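Local structure of DsbA family protein (Salmonella typhimurium, 7JVE) at residues S43-L46 and H47-Q51; V59-A62 and L63-A67; V137-Q140 and V141-Q145. The protein is a trimeric thioredoxin-like enzyme of the DsbA family that acts both as a thiol oxidase and as a disulfide isomerase. All blocks are in the same frame, centred on the assembly; numbering follows the deposited sequence.

Interaction 1: residues S43-L46 and H47-Q51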
loop_
_atom_site.group_PDB
_atom_site.type_symbol
_atom_site.label_atom_id
_atom_site.label_comp_id
_atom_site.label_asym_id
_atom_site.label_seq_id
_atom_site.Cartn_x
_atom_site.Cartn_y
_atom_site.Cartn_z
ATOM N N SER A 43 -16.610 -8.782 -2.525
ATOM C CA SER A 43 -15.177 -8.595 -2.757
ATOM C C SER A 43 -14.365 -9.703 -2.099
ATOM O O SER A 43 -13.394 -10.204 -2.683
ATOM C CB SER A 43 -14.716 -7.222 -2.249
ATOM O OG SER A 43 -15.266 -6.168 -3.036
ATOM N N GLU A 44 -14.759 -10.116 -0.891
ATOM C CA GLU A 44 -14.079 -11.230 -0.248
ATOM C C GLU A 44 -14.223 -12.512 -1.069
ATOM O O GLU A 44 -13.237 -13.222 -1.313
ATOM C CB GLU A 44 -14.620 -11.422 1.163
ATOM C CG GLU A 44 -14.058 -12.644 1.868
ATOM C CD GLU A 44 -12.543 -12.597 2.033
ATOM O OE1 GLU A 44 -11.958 -11.484 2.117
ATOM O OE2 GLU A 44 -11.940 -13.692 2.088
ATOM N N THR A 45 -15.450 -12.827 -1.506
ATOM C CA THR A 45 -15.648 -13.983 -2.376
ATOM C C THR A 45 -14.799 -13.869 -3.645
ATOM O O THR A 45 -14.151 -14.839 -4.064
ATOM C CB THR A 45 -17.132 -14.128 -2.720
ATOM O OG1 THR A 45 -17.877 -14.326 -1.520
ATOM C CG2 THR A 45 -17.391 -15.324 -3.646
ATOM N N LEU A 46 -14.786 -12.690 -4.268
ATOM C CA LEU A 46 -14.016 -12.523 -5.496
ATOM C C LEU A 46 -12.560 -12.931 -5.285
ATOM O O LEU A 46 -12.025 -13.776 -6.009
ATOM C CB LEU A 46 -14.095 -11.074 -5.971
ATOM C CG LEU A 46 -13.413 -10.819 -7.311
ATOM C CD1 LEU A 46 -14.257 -11.420 -8.437
ATOM C CD2 LEU A 46 -13.199 -9.343 -7.506
ATOM N N HIS A 47 -11.909 -12.347 -4.281
ATOM C CA HIS A 47 -10.477 -12.553 -4.128
ATOM C C HIS A 47 -10.170 -13.952 -3.615
ATOM O O HIS A 47 -9.192 -14.575 -4.052
ATOM C CB HIS A 47 -9.913 -11.445 -3.244
ATOM C CG HIS A 47 -9.877 -10.127 -3.947
ATOM N ND1 HIS A 47 -8.904 -9.808 -4.871
ATOM C CD2 HIS A 47 -10.746 -9.091 -3.948
ATOM C CE1 HIS A 47 -9.152 -8.613 -5.379
ATOM N NE2 HIS A 47 -10.272 -8.162 -4.847
ATOM N N GLN A 48 -11.028 -14.489 -2.757
ATOM C CA GLN A 48 -10.880 -15.877 -2.355
ATOM C C GLN A 48 -10.938 -16.812 -3.570
ATOM O O GLN A 48 -10.173 -17.783 -3.656
ATOM C CB GLN A 48 -11.942 -16.167 -1.288
ATOM C CG GLN A 48 -12.038 -17.547 -0.713
ATOM C CD GLN A 48 -13.072 -17.599 0.430
ATOM O OE1 GLN A 48 -13.613 -16.560 0.837
ATOM N NE2 GLN A 48 -13.502 -18.812 0.779
ATOM N N ARG A 49 -11.763 -16.492 -4.574
ATOM C CA ARG A 49 -11.835 -17.390 -5.731
ATOM C C ARG A 49 -10.749 -17.118 -6.767
ATOM O O ARG A 49 -10.344 -18.043 -7.483
ATOM C CB ARG A 49 -13.205 -17.306 -6.382
ATOM C CG ARG A 49 -14.286 -17.925 -5.518
ATOM C CD ARG A 49 -15.621 -17.842 -6.199
ATOM N NE ARG A 49 -16.675 -18.346 -5.331
ATOM C CZ ARG A 49 -17.971 -18.176 -5.562
ATOM N NH1 ARG A 49 -18.370 -17.504 -6.647
ATOM N NH2 ARG A 49 -18.866 -18.653 -4.695
ATOM N N GLN A 50 -10.285 -15.872 -6.894
ATOM C CA GLN A 50 -9.180 -15.614 -7.811
ATOM C C GLN A 50 -7.884 -16.221 -7.292
ATOM O O GLN A 50 -7.053 -16.671 -8.090
ATOM C CB GLN A 50 -9.052 -14.111 -8.071
ATOM C CG GLN A 50 -10.290 -13.602 -8.823
ATOM C CD GLN A 50 -10.279 -12.112 -9.115
ATOM O OE1 GLN A 50 -10.877 -11.661 -10.113
ATOM N NE2 GLN A 50 -9.624 -11.325 -8.232
ATOM N N GLN A 51 -7.710 -16.275 -5.967
ATOM C CA GLN A 51 -6.559 -16.962 -5.396
ATOM C C GLN A 51 -6.556 -18.433 -5.812
ATOM O O GLN A 51 -5.543 -18.963 -6.291
ATOM C CB GLN A 51 -6.567 -16.815 -3.866
ATOM C CG GLN A 51 -5.237 -17.118 -3.184
ATOM C CD GLN A 51 -4.872 -18.606 -3.211
ATOM O OE1 GLN A 51 -5.712 -19.464 -2.950
ATOM N NE2 GLN A 51 -3.618 -18.913 -3.552
#

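Interaction 2: residues V59-A62 and L63-A67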
loop_
_atom_site.group_PDB
_atom_site.type_symbol
_atom_site.label_atom_id
_atom_site.label_comp_id
_atom_site.label_asym_id
_atom_site.label_seq_id
_atom_site.Cartn_x
_atom_site.Cartn_y
_atom_site.Cartn_z
ATOM N N VAL A 59 -0.351 -24.326 -11.115
ATOM C CA VAL A 59 -0.085 -25.755 -11.015
ATOM C C VAL A 59 -0.067 -26.393 -12.402
ATOM O O VAL A 59 0.815 -27.203 -12.722
ATOM C CB VAL A 59 -1.113 -26.433 -10.089
ATOM C CG1 VAL A 59 -1.083 -27.940 -10.305
ATOM C CG2 VAL A 59 -0.825 -26.091 -8.620
ATOM N N GLN A 60 -1.030 -26.027 -13.255
ATOM C CA GLN A 60 -1.033 -26.545 -14.619
ATOM C C GLN A 60 0.260 -26.192 -15.341
ATOM O O GLN A 60 0.798 -27.014 -16.087
ATOM C CB GLN A 60 -2.239 -26.008 -15.398
ATOM C CG GLN A 60 -3.554 -26.637 -14.995
ATOM C CD GLN A 60 -3.569 -28.126 -15.312
ATOM O OE1 GLN A 60 -3.372 -28.531 -16.461
ATOM N NE2 GLN A 60 -3.757 -28.949 -14.286
ATOM N N LEU A 61 0.758 -24.959 -15.150
ATOM C CA LEU A 61 2.000 -24.550 -15.806
ATOM C C LEU A 61 3.184 -25.363 -15.294
ATOM O O LEU A 61 4.034 -25.794 -16.087
ATOM C CB LEU A 61 2.241 -23.055 -15.596
ATOM C CG LEU A 61 1.245 -22.124 -16.300
ATOM C CD1 LEU A 61 1.501 -20.660 -15.933
ATOM C CD2 LEU A 61 1.325 -22.327 -17.815
ATOM N N ALA A 62 3.241 -25.600 -13.971
ATOM C CA ALA A 62 4.283 -26.446 -13.389
ATOM C C ALA A 62 4.270 -27.846 -13.987
ATOM O O ALA A 62 5.328 -28.396 -14.320
ATOM C CB ALA A 62 4.116 -26.532 -11.877
ATOM N N LEU A 63 3.083 -28.440 -14.137
ATOM C CA LEU A 63 3.014 -29.764 -14.742
ATOM C C LEU A 63 3.478 -29.727 -16.188
ATOM O O LEU A 63 4.161 -30.648 -16.646
ATOM C CB LEU A 63 1.598 -30.332 -14.642
ATOM C CG LEU A 63 1.178 -30.604 -13.196
ATOM C CD1 LEU A 63 -0.324 -30.916 -13.095
ATOM C CD2 LEU A 63 2.028 -31.712 -12.568
ATOM N N GLN A 64 3.146 -28.662 -16.919
ATOM C CA GLN A 64 3.545 -28.598 -18.325
ATOM C C GLN A 64 5.064 -28.420 -18.482
ATOM O O GLN A 64 5.671 -28.989 -19.399
ATOM C CB GLN A 64 2.786 -27.473 -19.027
ATOM C CG GLN A 64 3.155 -27.314 -20.485
ATOM C CD GLN A 64 2.538 -26.087 -21.159
ATOM O OE1 GLN A 64 1.603 -25.455 -20.646
ATOM N NE2 GLN A 64 3.067 -25.751 -22.328
ATOM N N TYR A 65 5.706 -27.650 -17.601
ATOM C CA TYR A 65 7.136 -27.381 -17.726
ATOM C C TYR A 65 7.968 -28.176 -16.728
ATOM O O TYR A 65 9.067 -27.762 -16.365
ATOM C CB TYR A 65 7.410 -25.879 -17.605
ATOM C CG TYR A 65 6.793 -25.126 -18.771
ATOM C CD1 TYR A 65 7.427 -25.058 -20.005
ATOM C CD2 TYR A 65 5.548 -24.524 -18.643
ATOM C CE1 TYR A 65 6.846 -24.382 -21.075
ATOM C CE2 TYR A 65 4.958 -23.858 -19.697
ATOM C CZ TYR A 65 5.605 -23.793 -20.911
ATOM O OH TYR A 65 4.994 -23.128 -21.945
ATOM N N ARG A 66 7.467 -29.329 -16.288
ATOM C CA ARG A 66 8.191 -30.141 -15.316
ATOM C C ARG A 66 9.642 -30.387 -15.739
ATOM O O ARG A 66 10.570 -30.234 -14.937
ATOM C CB ARG A 66 7.459 -31.473 -15.110
ATOM C CG ARG A 66 8.109 -32.378 -14.067
ATOM C CD ARG A 66 7.429 -33.751 -13.985
ATOM N NE ARG A 66 6.926 -34.026 -12.638
ATOM C CZ ARG A 66 5.641 -34.017 -12.302
ATOM N NH1 ARG A 66 4.719 -33.756 -13.214
ATOM N NH2 ARG A 66 5.279 -34.275 -11.055
ATOM N N ALA A 67 9.858 -30.787 -16.995
ATOM C CA ALA A 67 11.209 -31.166 -17.392
ATOM C C ALA A 67 12.162 -29.988 -17.255
ATOM O O ALA A 67 13.289 -30.141 -16.761
ATOM C CB ALA A 67 11.224 -31.730 -18.818
#

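Interaction 3: residues V137-Q140 and V141-Q145. With EDO (1,2-ethanediol), chain J.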
loop_
_atom_site.group_PDB
_atom_site.type_symbol
_atom_site.label_atom_id
_atom_site.label_comp_id
_atom_site.label_asym_id
_atom_site.label_seq_id
_atom_site.Cartn_x
_atom_site.Cartn_y
_atom_site.Cartn_z
ATOM N N VAL A 137 29.549 -17.187 -12.342
ATOM C CA VAL A 137 30.368 -17.626 -11.212
ATOM C C VAL A 137 29.742 -18.838 -10.553
ATOM O O VAL A 137 30.404 -19.862 -10.338
ATOM C CB VAL A 137 30.549 -16.491 -10.194
ATOM C CG1 VAL A 137 31.435 -16.977 -9.033
ATOM C CG2 VAL A 137 31.117 -15.251 -10.861
ATOM N N GLY A 138 28.444 -18.745 -10.242
ATOM C CA GLY A 138 27.769 -19.850 -9.583
ATOM C C GLY A 138 27.853 -21.138 -10.381
ATOM O O GLY A 138 28.063 -22.216 -9.824
ATOM N N GLU A 139 27.717 -21.044 -11.701
ATOM C CA GLU A 139 27.812 -22.251 -12.496
ATOM C C GLU A 139 29.213 -22.855 -12.430
ATOM O O GLU A 139 29.356 -24.077 -12.339
ATOM C CB GLU A 139 27.420 -21.960 -13.924
ATOM C CG GLU A 139 27.519 -23.184 -14.766
ATOM C CD GLU A 139 26.959 -22.965 -16.129
ATOM O OE1 GLU A 139 25.786 -23.367 -16.334
ATOM O OE2 GLU A 139 27.681 -22.374 -16.971
ATOM N N GLN A 140 30.258 -22.021 -12.474
ATOM C CA GLN A 140 31.617 -22.537 -12.327
ATOM C C GLN A 140 31.806 -23.201 -10.971
ATOM O O GLN A 140 32.344 -24.310 -10.883
ATOM C CB GLN A 140 32.650 -21.423 -12.515
ATOM C CG GLN A 140 32.792 -20.976 -13.939
ATOM C CD GLN A 140 33.187 -22.136 -14.843
ATOM O OE1 GLN A 140 34.141 -22.873 -14.563
ATOM N NE2 GLN A 140 32.409 -22.340 -15.901
ATOM N N VAL A 141 31.362 -22.541 -9.899
ATOM C CA VAL A 141 31.490 -23.130 -8.566
ATOM C C VAL A 141 30.733 -24.458 -8.505
ATOM O O VAL A 141 31.257 -25.482 -8.036
ATOM C CB VAL A 141 31.005 -22.131 -7.495
ATOM C CG1 VAL A 141 30.855 -22.793 -6.109
ATOM C CG2 VAL A 141 31.920 -20.911 -7.447
ATOM N N TRP A 142 29.500 -24.473 -9.018
ATOM C CA TRP A 142 28.702 -25.696 -8.989
ATOM C C TRP A 142 29.376 -26.825 -9.763
ATOM O O TRP A 142 29.441 -27.961 -9.284
ATOM C CB TRP A 142 27.317 -25.439 -9.561
ATOM C CG TRP A 142 26.473 -26.637 -9.508
ATOM C CD1 TRP A 142 26.180 -27.408 -8.395
ATOM C CD2 TRP A 142 25.777 -27.226 -10.590
ATOM N NE1 TRP A 142 25.338 -28.438 -8.736
ATOM C CE2 TRP A 142 25.073 -28.349 -10.078
ATOM C CE3 TRP A 142 25.652 -26.901 -11.938
ATOM C CZ2 TRP A 142 24.284 -29.146 -10.869
ATOM C CZ3 TRP A 142 24.870 -27.692 -12.722
ATOM C CH2 TRP A 142 24.191 -28.807 -12.191
ATOM N N LEU A 143 29.891 -26.523 -10.963
ATOM C CA LEU A 143 30.389 -27.578 -11.844
ATOM C C LEU A 143 31.733 -28.129 -11.383
ATOM O O LEU A 143 32.051 -29.290 -11.673
ATOM C CB LEU A 143 30.512 -27.064 -13.275
ATOM C CG LEU A 143 29.237 -26.780 -14.071
ATOM C CD1 LEU A 143 29.605 -26.011 -15.356
ATOM C CD2 LEU A 143 28.502 -28.097 -14.386
ATOM N N THR A 144 32.538 -27.322 -10.688
ATOM C CA THR A 144 33.870 -27.767 -10.301
ATOM C C THR A 144 33.943 -28.216 -8.842
ATOM O O THR A 144 34.805 -29.041 -8.501
ATOM C CB THR A 144 34.921 -26.659 -10.569
ATOM O OG1 THR A 144 34.737 -25.584 -9.656
ATOM C CG2 THR A 144 34.736 -26.062 -11.955
ATOM N N GLN A 145 33.042 -27.733 -7.980
ATOM C CA GLN A 145 33.135 -28.037 -6.560
ATOM C C GLN A 145 31.877 -28.613 -5.947
ATOM O O GLN A 145 31.965 -29.117 -4.823
ATOM C CB GLN A 145 33.531 -26.791 -5.755
ATOM C CG GLN A 145 34.829 -26.125 -6.233
ATOM C CD GLN A 145 35.234 -25.028 -5.280
ATOM O OE1 GLN A 145 35.532 -25.297 -4.122
ATOM N NE2 GLN A 145 35.156 -23.782 -5.730
HETATM C C1 EDO J . 27.941 -30.709 -10.706
HETATM O O1 EDO J . 29.168 -30.616 -9.967
HETATM C C2 EDO J . 27.257 -32.020 -10.331
HETATM O O2 EDO J . 27.389 -32.095 -8.906
#

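Interaction 1: residues S43-L46 and H47-Q51
The guanidinium of R49 carries the methyl of T45 on one face: CG2 of T45 sits centrally over the group, 3.5 Å from R49 CZ. The two side chains run alongside each other in the same direction. In T45, OG1 lies beside the backbone N (chi1 -61°), which leaves CG2 anti to it and facing R49, while OG1 turns back to the carbonyl of A41 and to A33 of the second subunit. The imidazole of H47 has S43 O at its edge, near the ring plane, 3.1 Å from CD2; its NE2 hydrogen-bonds to S125 O of the second subunit.

These are i to i+4 contacts along the long helix 37-64, part of the N-terminal arm that leads to the catalytic thioredoxin-like domain and lies here against another subunit of the trimer. Q48 N donates a hydrogen bond to E44 O at 2.9 Å and Q50 N does the same to L46 O, while R49 N adds to its bond with T45 O a weak one to L46 O.

L46 and Q50 meet at an oblique angle, the Q50 amide oxygen OE1 lying 3.8 Å from L46 CD1. Between E44 and Q48 the carboxylate and amide planes are turned 51° apart. E44 forms a salt bridge with R127 of the second subunit, and R49 NH1 hydrogen-bonds to E34 O of that same chain.

Interaction 2: residues V59-A62 and L63-A67
L63 lies back along V59, one turn earlier, where helix 37-64 runs out and the short helix 66-69 takes over beside the thioredoxin-like sheet. The pair point the same way, and V59 CG1 comes 4.1 Å from L63 CD1. L63 sets CG anti to the carbonyl carbon (chi1 -66°), and this lays CG over the preceding turn, 3.5 Å from V59 O. The same carbonyl takes the amide of L63 at 2.9 Å. Q60 folds at chi2 (-64°), curling its amide back so that NE2 also comes near L63 CD1, the two side chains crossing at a slant, while the backbone O of Q60 accepts from Q64 N.

Y65 marks the break: it is the first residue to leave helical backbone angles after the long helix and the N-cap of the short one. Its amide still closes the last turn on L61 O. The ring swings back beside that carbonyl, with L61 O at its edge, near the plane, while CG of the extended Q64 rests over one face, displaced toward the rim. Y65 also meets the ring of H210, nearly parallel to it. Beyond the break R66, in one of its two deposited conformers, reaches P223 O through NH2, at the end of strand 218-223. A62 packs on V220 of that strand, which ties the junction to the sheet. L61 and Y65 touch only loosely through their side chains: L61 CD2 stands 4.4 Å from Y65 CE2, whereas L61 O is 3.2 Å from Y65 CD2.

Interaction 3: residues V137-Q140 and V141-Q145
Q140 and T144 meet at the C-terminal end of helix 128-145, in the helical part of the DsbA-type thioredoxin fold. Q140, with V141 and E139, gives up most surface to the contact. The carbonyl oxygen of Q140 takes two bonds from one residue: T144 N and T144 OG1 each reach it at 3.0 Å, from opposite faces of the carbonyl plane. T144 can do this because its hydroxyl lies between the backbone N and the carbonyl carbon (chi1 70°), which turns OG1 back along the helix. Its methyl stays close as well, CG2 crossing the bent Q140 side chain near OE1. Beyond the contact Q140 packs on Q184 and V188 of helix 182-193.

V141 is buried. Its CG2 sits beside the backbone N, next to V137: V137 CG1 is 4.3 Å from V141 CG2, and V137 O, which accepts V141 N, has that same methyl 3.4 Å away. Y179 and L180 close over V141, and V137 rests on W153, V172 and A176, so these two valines join helix 128-145 to its neighbours.

E139 runs extended beside L143, both pointing the same way, and its aliphatic CG bears on the leucine methyl, 3.6 Å from L143 CD1. The carboxylate goes on to H198, where OE2 hydrogen-bonds to NE2.

Beside W142 a 1,2-ethanediol molecule, probably from the crystallisation liquor, lies over one face of the indole with C1 shifted toward the rim. Its O1 donates to the backbone carbonyl of the same residue, 2.8 Å from W142 O.

The three contacts come in series along the chain. Interactions 1 and 2 share helix 37-64: their centres are about 24 Å apart, with nearest atoms about 9 Å away, interaction 1 on the arm beside another subunit and interaction 2 where that helix gives way to helix 66-69 next to the sheet. Interaction 3 belongs to helix 128-145, its centre about 27 Å from that of interaction 2 and about 44 Å from that of interaction 1, the latter pair lying on opposite sides of the chain's centre. Together they run from the arm that packs on another subunit and probably helps hold the trimer, through the junction, to the thioredoxin-like domain's helical part; the disulfide pair C94 and C97 lies between interactions 2 and 3 in sequence.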